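Local coordinates for protein glycoside hydrolase family 31 (Trueperella pyogenes, PDB 5I0F) that degrades cycloalternan as a family 31 glycoside hydrolase, passing through a covalent glycosyl-enzyme intermediate, at residues N407-S412 and N433-D438; E696-D701 and V707-H712; D701-E706 and V714-G719. All blocks are in the same frame, centred on the assembly; numbering follows the deposited sequence.

How the contacts relate
Contact 1 lies in the TIM-barrel domain, whereas contacts 2 and 3 belong together in the C-terminal beta domain. Contact 1 is on the far side of the chain's centre from the other two: its centre is 59 Å from that of contact 2 and 56 Å from that of contact 3, with no atoms nearer than about 41 Å. It is the one tied by sequence to the glycan pocket, since 433-438 starts just after the pocket residues W429 and W430. Contacts 2 and 3 have centres 12 Å apart and share D701, which ends the first hairpin strand of contact 2 and supplies the carboxylate of contact 3. They also touch where E700 CG packs 3.7 Å from G705 O.

Contact 1 (N407-S412 and N433-D438)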
loop_
_atom_site.group_PDB
_atom_site.type_symbol
_atom_site.label_atom_id
_atom_site.label_comp_id
_atom_site.label_asym_id
_atom_site.label_seq_id
_atom_site.Cartn_x
_atom_site.Cartn_y
_atom_site.Cartn_z
ATOM N N ASN A 407 16.436 -20.071 -10.912
ATOM C CA ASN A 407 16.942 -21.353 -10.385
ATOM C C ASN A 407 17.882 -21.147 -9.204
ATOM O O ASN A 407 17.826 -21.890 -8.262
ATOM C CB ASN A 407 17.639 -22.154 -11.470
ATOM C CG ASN A 407 16.661 -22.861 -12.391
ATOM O OD1 ASN A 407 15.456 -22.911 -12.133
ATOM N ND2 ASN A 407 17.188 -23.452 -13.454
ATOM N N ALA A 408 18.723 -20.110 -9.266
ATOM C CA ALA A 408 19.641 -19.786 -8.170
ATOM C C ALA A 408 18.883 -19.272 -6.933
ATOM O O ALA A 408 19.218 -19.615 -5.807
ATOM C CB ALA A 408 20.690 -18.777 -8.629
ATOM N N LEU A 409 17.832 -18.485 -7.153
ATOM C CA LEU A 409 16.967 -18.052 -6.065
ATOM C C LEU A 409 16.361 -19.257 -5.327
ATOM O O LEU A 409 16.488 -19.386 -4.105
ATOM C CB LEU A 409 15.868 -17.125 -6.605
ATOM C CG LEU A 409 14.814 -16.668 -5.604
ATOM C CD1 LEU A 409 15.443 -15.945 -4.423
ATOM C CD2 LEU A 409 13.777 -15.790 -6.289
ATOM N N ILE A 410 15.723 -20.153 -6.075
ATOM C CA ILE A 410 15.138 -21.351 -5.470
ATOM C C ILE A 410 16.234 -22.139 -4.781
ATOM O O ILE A 410 16.083 -22.537 -3.622
ATOM C CB ILE A 410 14.412 -22.260 -6.494
ATOM C CG1 ILE A 410 13.180 -21.545 -7.079
ATOM C CG2 ILE A 410 13.989 -23.586 -5.839
ATOM C CD1 ILE A 410 12.700 -22.137 -8.391
ATOM N N ALA A 411 17.347 -22.347 -5.486
ATOM C CA ALA A 411 18.394 -23.213 -4.960
ATOM C C ALA A 411 18.992 -22.638 -3.671
ATOM O O ALA A 411 19.406 -23.403 -2.808
ATOM C CB ALA A 411 19.470 -23.492 -6.013
ATOM N N SER A 412 18.990 -21.310 -3.514
ATOM C CA SER A 412 19.459 -20.674 -2.283
ATOM C C SER A 412 18.598 -20.959 -1.044
ATOM O O SER A 412 19.056 -20.755 0.088
ATOM C CB SER A 412 19.551 -19.149 -2.461
ATOM O OG SER A 412 18.251 -18.563 -2.424
ATOM N N ASN A 433 2.107 -16.098 -10.968
ATOM C CA ASN A 433 2.981 -17.279 -10.797
ATOM C C ASN A 433 4.473 -17.002 -10.600
ATOM O O ASN A 433 5.292 -17.932 -10.579
ATOM C CB ASN A 433 2.770 -18.271 -11.955
ATOM C CG ASN A 433 1.333 -18.764 -12.044
ATOM O OD1 ASN A 433 0.725 -18.740 -13.118
ATOM N ND2 ASN A 433 0.781 -19.219 -10.915
ATOM N N ALA A 434 4.847 -15.738 -10.415
ATOM C CA ALA A 434 6.229 -15.396 -10.088
ATOM C C ALA A 434 6.637 -15.957 -8.716
ATOM O O ALA A 434 5.784 -16.175 -7.844
ATOM C CB ALA A 434 6.398 -13.881 -10.100
ATOM N N LEU A 435 7.938 -16.178 -8.541
ATOM C CA LEU A 435 8.520 -16.556 -7.247
ATOM C C LEU A 435 8.610 -15.311 -6.388
ATOM O O LEU A 435 8.681 -14.193 -6.913
ATOM C CB LEU A 435 9.927 -17.100 -7.425
ATOM C CG LEU A 435 10.079 -18.308 -8.342
ATOM C CD1 LEU A 435 11.543 -18.530 -8.666
ATOM C CD2 LEU A 435 9.486 -19.519 -7.673
ATOM N N MET A 436 8.609 -15.506 -5.071
ATOM C CA MET A 436 8.716 -14.395 -4.147
ATOM C C MET A 436 9.922 -14.606 -3.229
ATOM O O MET A 436 9.952 -15.574 -2.477
ATOM C CB MET A 436 7.397 -14.283 -3.371
ATOM C CG MET A 436 7.195 -12.989 -2.627
ATOM S SD MET A 436 5.450 -12.783 -2.115
ATOM C CE MET A 436 5.567 -11.131 -1.461
ATOM N N PRO A 437 10.929 -13.708 -3.290
ATOM C CA PRO A 437 12.079 -13.899 -2.416
ATOM C C PRO A 437 11.690 -13.758 -0.956
ATOM O O PRO A 437 10.770 -12.965 -0.601
ATOM C CB PRO A 437 13.051 -12.772 -2.822
ATOM C CG PRO A 437 12.171 -11.708 -3.408
ATOM C CD PRO A 437 11.011 -12.441 -4.038
ATOM N N ASP A 438 12.374 -14.532 -0.124
ATOM C CA ASP A 438 12.152 -14.516 1.317
ATOM C C ASP A 438 13.075 -13.460 1.891
ATOM O O ASP A 438 14.277 -13.658 1.963
ATOM C CB ASP A 438 12.422 -15.897 1.935
ATOM C CG ASP A 438 11.935 -15.998 3.362
ATOM O OD1 ASP A 438 11.929 -14.961 4.039
ATOM O OD2 ASP A 438 11.562 -17.106 3.829
#
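L435 reaches from the 433-438 loop to the C-terminal part of helix 400-412, where it meets L409 and I410. At its root, CB lies 4.2 Å from L409 CD2. CG is held anti to the carbonyl carbon (chi1 -58°), which carries the branch point across the helix surface, from the L409 side toward I410. At the tip, CD1 is 3.8 Å from I410 CG1 and equally close to I410 CD1, the two side chains crossing at about a right angle; elsewhere the L435 side chain packs on T394 and P423. I410 can offer both atoms because its CG1 branch stands beside the backbone N while CG2 is turned to the carbonyl side. L409 divides its methyls: CD2 goes to L435, and CD1 reaches the ring of P437, 4.3 Å from its CB. No hydrogen bond crosses the interface; the union is purely apolar, with L409, L435 and P437 buried and I410 at the exposed margin. W447 of helix 442-450 also packs on L409, and W448 on P437. This is helix-to-loop packing within the long connection between strands 383-388 and 463-466 of the (beta/alpha)8 barrel, close in sequence to the pocket residues W429 and W430.

Contact 2 (E696-D701 and V707-H712); sequences EGQWED and VSEGGH
An antiparallel beta hairpin brings W699 against S708, the hydrogen-bonded pair of strands 698-701 and 707-709. W699 N donates to S708 O at 3.0 Å, and S708 N returns a straighter bond to W699 O at 2.8 Å. W699 O also takes a CA-H...O contact from V707 CA at 3.3 Å. Toward the open end, G710 N makes only a weak hydrogen bond to G697 O, 2.8 Å long but bent to 121° at the hydrogen. Q698 and E709, a non-hydrogen-bonded pair, run side by side on one face. A kink at chi2 (52°) brings Q698 NE2 to 3.6 Å from E709 CG, with the amide plane turned 75° from the carboxylate. On the other face the W699 indole presents an edge to G710, its CD1 4.1 Å from G710 CA. E696, also bent at chi2, folds back until OE2 is 3.5 Å from G711 CA. G711 and H712 both face L694, forming a G1 beta bulge where the chain passes to strand 712-717. W699 leans on L694, Y726 and R728 and donates through NE1 to P695 O. Strand 707-709 is outermost in its sheet, while 698-701 is flanked by 725-728 on its other side.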
loop_
_atom_site.group_PDB
_atom_site.type_symbol
_atom_site.label_atom_id
_atom_site.label_comp_id
_atom_site.label_asym_id
_atom_site.label_seq_id
_atom_site.Cartn_x
_atom_site.Cartn_y
_atom_site.Cartn_z
ATOM N N GLU A 696 -7.110 29.825 16.342
ATOM C CA GLU A 696 -6.742 31.026 17.110
ATOM C C GLU A 696 -5.286 31.430 16.857
ATOM O O GLU A 696 -4.431 30.573 16.631
ATOM C CB GLU A 696 -6.945 30.813 18.620
ATOM C CG GLU A 696 -8.390 30.603 19.072
ATOM C CD GLU A 696 -9.221 31.880 19.122
ATOM O OE1 GLU A 696 -8.767 32.913 19.691
ATOM O OE2 GLU A 696 -10.360 31.843 18.601
ATOM N N GLY A 697 -5.037 32.737 16.894
ATOM C CA GLY A 697 -3.735 33.327 16.591
ATOM C C GLY A 697 -3.850 34.196 15.361
ATOM O O GLY A 697 -4.901 34.230 14.724
ATOM N N GLN A 698 -2.769 34.890 15.018
ATOM C CA GLN A 698 -2.724 35.707 13.797
ATOM C C GLN A 698 -2.050 34.946 12.648
ATOM O O GLN A 698 -1.094 34.198 12.850
ATOM C CB GLN A 698 -2.018 37.051 14.041
ATOM C CG GLN A 698 -2.953 38.158 14.494
ATOM C CD GLN A 698 -3.797 37.736 15.672
ATOM O OE1 GLN A 698 -3.274 37.136 16.619
ATOM N NE2 GLN A 698 -5.110 38.020 15.626
ATOM N N TRP A 699 -2.554 35.186 11.443
ATOM C CA TRP A 699 -2.144 34.461 10.245
ATOM C C TRP A 699 -1.872 35.443 9.119
ATOM O O TRP A 699 -2.599 36.425 8.967
ATOM C CB TRP A 699 -3.243 33.464 9.849
ATOM C CG TRP A 699 -3.432 32.380 10.859
ATOM C CD1 TRP A 699 -4.298 32.386 11.914
ATOM C CD2 TRP A 699 -2.746 31.126 10.910
ATOM N NE1 TRP A 699 -4.183 31.215 12.627
ATOM C CE2 TRP A 699 -3.236 30.427 12.039
ATOM C CE3 TRP A 699 -1.753 30.533 10.126
ATOM C CZ2 TRP A 699 -2.789 29.144 12.388
ATOM C CZ3 TRP A 699 -1.295 29.263 10.477
ATOM C CH2 TRP A 699 -1.817 28.581 11.599
ATOM N N GLU A 700 -0.807 35.178 8.358
ATOM C CA GLU A 700 -0.371 36.006 7.239
ATOM C C GLU A 700 -0.606 35.232 5.928
ATOM O O GLU A 700 -0.218 34.068 5.836
ATOM C CB GLU A 700 1.128 36.346 7.415
ATOM C CG GLU A 700 1.760 37.153 6.271
ATOM C CD GLU A 700 3.160 37.733 6.574
ATOM O OE1 GLU A 700 3.665 37.624 7.725
ATOM O OE2 GLU A 700 3.764 38.325 5.635
ATOM N N ASP A 701 -1.234 35.876 4.938
ATOM C CA ASP A 701 -1.385 35.303 3.595
ATOM C C ASP A 701 -0.008 35.124 2.980
ATOM O O ASP A 701 0.804 36.051 2.970
ATOM C CB ASP A 701 -2.247 36.178 2.692
ATOM C CG ASP A 701 -2.653 35.472 1.398
ATOM O OD1 ASP A 701 -1.893 35.513 0.410
ATOM O OD2 ASP A 701 -3.753 34.885 1.362
ATOM N N VAL A 707 -2.935 40.183 6.695
ATOM C CA VAL A 707 -3.061 39.582 8.020
ATOM C C VAL A 707 -4.531 39.313 8.352
ATOM O O VAL A 707 -5.391 40.153 8.098
ATOM C CB VAL A 707 -2.410 40.465 9.106
ATOM C CG1 VAL A 707 -2.595 39.853 10.495
ATOM C CG2 VAL A 707 -0.936 40.652 8.803
ATOM N N SER A 708 -4.805 38.142 8.925
ATOM C CA SER A 708 -6.158 37.758 9.344
ATOM C C SER A 708 -6.142 37.325 10.807
ATOM O O SER A 708 -5.208 36.650 11.250
ATOM C CB SER A 708 -6.677 36.590 8.500
ATOM O OG SER A 708 -6.779 36.913 7.128
ATOM N N GLU A 709 -7.197 37.675 11.537
ATOM C CA GLU A 709 -7.415 37.176 12.890
ATOM C C GLU A 709 -7.923 35.730 12.852
ATOM O O GLU A 709 -8.810 35.395 12.077
ATOM C CB GLU A 709 -8.433 38.054 13.635
ATOM C CG GLU A 709 -8.696 37.649 15.082
ATOM C CD GLU A 709 -9.606 38.636 15.789
ATOM O OE1 GLU A 709 -10.827 38.606 15.524
ATOM O OE2 GLU A 709 -9.104 39.451 16.596
ATOM N N GLY A 710 -7.382 34.900 13.737
ATOM C CA GLY A 710 -7.754 33.494 13.826
ATOM C C GLY A 710 -9.040 33.293 14.596
ATOM O O GLY A 710 -9.576 34.236 15.208
ATOM N N GLY A 711 -9.529 32.058 14.548
ATOM C CA GLY A 711 -10.794 31.668 15.152
ATOM C C GLY A 711 -11.992 31.937 14.261
ATOM O O GLY A 711 -13.107 32.016 14.753
ATOM N N HIS A 712 -11.755 32.062 12.953
ATOM C CA HIS A 712 -12.774 32.471 11.983
ATOM C C HIS A 712 -12.515 31.819 10.636
ATOM O O HIS A 712 -11.385 31.439 10.333
ATOM C CB HIS A 712 -12.746 33.994 11.768
ATOM C CG HIS A 712 -13.100 34.787 12.982
ATOM N ND1 HIS A 712 -12.172 35.531 13.682
ATOM C CD2 HIS A 712 -14.280 34.950 13.629
ATOM C CE1 HIS A 712 -12.766 36.114 14.710
ATOM N NE2 HIS A 712 -14.044 35.779 14.698
#

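Contact 3 (D701-E706 and V714-G719); sequences DYWSGE and VTRAVG
D701 and R716 meet in a side-on salt bridge, one guanidinium nitrogen to each carboxylate oxygen. R716 NE donates to D701 OD2 at 2.7 Å, and R716 NH2 to D701 OD1 at 3.1 Å in a nearly straight bond (168° at the hydrogen). Both oxygens are met on their syn sides and lie close to the guanidinium plane, but the nitrogens approach tilted out of the carboxylate plane, the two planar groups being twisted 37° apart. The arginine chain starts extended and bends at chi2 (64°), which turns its head across the aspartate.

Further hydrogen bonds hold each partner from its own segment. D701 OD1 accepts from W703 N at 2.9 Å, making an Asx turn, and from S704 N at 3.0 Å; the first donor comes from above the carboxylate plane and the second on the anti side. R716 NH1 donates to A717 O at 2.9 Å. S704 OG accepts from E706 N at 3.3 Å in an ST turn.

Van der Waals packing is slighter. W703 CB lies 3.6 Å from R716 NH2, with the indole plane nearly perpendicular to the guanidinium. The indole NE1 donates to I723 O, and Y625 and V628 of helix 617-646 touch the W703 side chain.

Three donors thus converge on OD1 of the buried D701, in a contact itself only partly buried. Together they would be expected to stabilise the charged carboxylate; the two backbone N-H groups fix it within the turn, and R716 alone of the three ties that turn to strand 712-717 of the separate two-stranded sheet.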
loop_
_atom_site.group_PDB
_atom_site.type_symbol
_atom_site.label_atom_id
_atom_site.label_comp_id
_atom_site.label_asym_id
_atom_site.label_seq_id
_atom_site.Cartn_x
_atom_site.Cartn_y
_atom_site.Cartn_z
ATOM N N ASP A 701 -1.234 35.876 4.938
ATOM C CA ASP A 701 -1.385 35.303 3.595
ATOM C C ASP A 701 -0.008 35.124 2.980
ATOM O O ASP A 701 0.804 36.051 2.970
ATOM C CB ASP A 701 -2.247 36.178 2.692
ATOM C CG ASP A 701 -2.653 35.472 1.398
ATOM O OD1 ASP A 701 -1.893 35.513 0.410
ATOM O OD2 ASP A 701 -3.753 34.885 1.362
ATOM N N TYR A 702 0.258 33.912 2.495
ATOM C CA TYR A 702 1.575 33.579 1.953
ATOM C C TYR A 702 1.950 34.411 0.731
ATOM O O TYR A 702 3.141 34.666 0.488
ATOM C CB TYR A 702 1.564 32.111 1.566
ATOM C CG TYR A 702 2.904 31.519 1.252
ATOM C CD1 TYR A 702 3.731 31.072 2.278
ATOM C CD2 TYR A 702 3.336 31.372 -0.072
ATOM C CE1 TYR A 702 4.952 30.496 2.003
ATOM C CE2 TYR A 702 4.570 30.805 -0.351
ATOM C CZ TYR A 702 5.362 30.361 0.700
ATOM O OH TYR A 702 6.585 29.788 0.474
ATOM N N TRP A 703 0.934 34.811 -0.039
ATOM C CA TRP A 703 1.116 35.422 -1.348
ATOM C C TRP A 703 1.056 36.955 -1.287
ATOM O O TRP A 703 1.820 37.617 -1.977
ATOM C CB TRP A 703 0.067 34.899 -2.331
ATOM C CG TRP A 703 -0.064 33.409 -2.306
ATOM C CD1 TRP A 703 -1.056 32.681 -1.711
ATOM C CD2 TRP A 703 0.853 32.471 -2.858
ATOM N NE1 TRP A 703 -0.819 31.336 -1.882
ATOM C CE2 TRP A 703 0.356 31.182 -2.571
ATOM C CE3 TRP A 703 2.052 32.594 -3.573
ATOM C CZ2 TRP A 703 1.005 30.028 -2.983
ATOM C CZ3 TRP A 703 2.694 31.447 -3.984
ATOM C CH2 TRP A 703 2.166 30.175 -3.681
ATOM N N SER A 704 0.161 37.501 -0.462
ATOM C CA SER A 704 -0.102 38.945 -0.428
ATOM C C SER A 704 0.367 39.652 0.828
ATOM O O SER A 704 0.346 40.884 0.855
ATOM C CB SER A 704 -1.602 39.189 -0.566
ATOM O OG SER A 704 -2.292 38.751 0.598
ATOM N N GLY A 705 0.738 38.907 1.873
ATOM C CA GLY A 705 1.076 39.494 3.168
ATOM C C GLY A 705 -0.096 39.920 4.056
ATOM O O GLY A 705 0.124 40.311 5.195
ATOM N N GLU A 706 -1.332 39.800 3.566
ATOM C CA GLU A 706 -2.522 40.235 4.299
ATOM C C GLU A 706 -2.700 39.454 5.608
ATOM O O GLU A 706 -2.633 38.213 5.629
ATOM C CB GLU A 706 -3.772 40.039 3.431
ATOM C CG GLU A 706 -5.006 40.798 3.906
ATOM C CD GLU A 706 -6.316 40.209 3.404
ATOM O OE1 GLU A 706 -6.324 39.209 2.639
ATOM O OE2 GLU A 706 -7.364 40.746 3.801
ATOM N N VAL A 714 -12.095 32.364 6.644
ATOM C CA VAL A 714 -11.675 33.425 5.719
ATOM C C VAL A 714 -11.831 32.944 4.283
ATOM O O VAL A 714 -11.688 31.753 4.017
ATOM C CB VAL A 714 -10.223 33.897 5.965
ATOM C CG1 VAL A 714 -10.116 34.503 7.353
ATOM C CG2 VAL A 714 -9.214 32.765 5.810
ATOM N N THR A 715 -12.118 33.878 3.376
ATOM C CA THR A 715 -12.288 33.578 1.957
ATOM C C THR A 715 -11.193 34.278 1.125
ATOM O O THR A 715 -10.799 35.386 1.422
ATOM C CB THR A 715 -13.706 33.932 1.495
ATOM O OG1 THR A 715 -14.633 33.125 2.232
ATOM C CG2 THR A 715 -13.905 33.643 0.010
ATOM N N ARG A 716 -10.708 33.582 0.106
ATOM C CA ARG A 716 -9.537 33.974 -0.692
ATOM C C ARG A 716 -9.918 33.786 -2.153
ATOM O O ARG A 716 -10.410 32.710 -2.515
ATOM C CB ARG A 716 -8.376 33.010 -0.346
ATOM C CG ARG A 716 -7.035 33.193 -1.057
ATOM C CD ARG A 716 -6.481 34.518 -0.671
ATOM N NE ARG A 716 -5.100 34.822 -1.011
ATOM C CZ ARG A 716 -4.672 35.338 -2.157
ATOM N NH1 ARG A 716 -5.449 35.440 -3.233
ATOM N NH2 ARG A 716 -3.409 35.699 -2.232
ATOM N N ALA A 717 -9.689 34.807 -2.981
ATOM C CA ALA A 717 -9.652 34.624 -4.439
ATOM C C ALA A 717 -8.601 33.549 -4.802
ATOM O O ALA A 717 -7.482 33.600 -4.294
ATOM C CB ALA A 717 -9.312 35.941 -5.137
ATOM N N VAL A 718 -8.946 32.612 -5.684
ATOM C CA VAL A 718 -8.015 31.542 -6.072
ATOM C C VAL A 718 -7.835 31.394 -7.594
ATOM O O VAL A 718 -8.279 30.415 -8.213
ATOM C CB VAL A 718 -8.382 30.186 -5.409
ATOM C CG1 VAL A 718 -8.061 30.228 -3.924
ATOM C CG2 VAL A 718 -9.839 29.806 -5.625
ATOM N N GLY A 719 -7.139 32.358 -8.195
ATOM C CA GLY A 719 -6.612 32.159 -9.543
ATOM C C GLY A 719 -5.686 30.936 -9.521
ATOM O O GLY A 719 -5.283 30.466 -8.449
#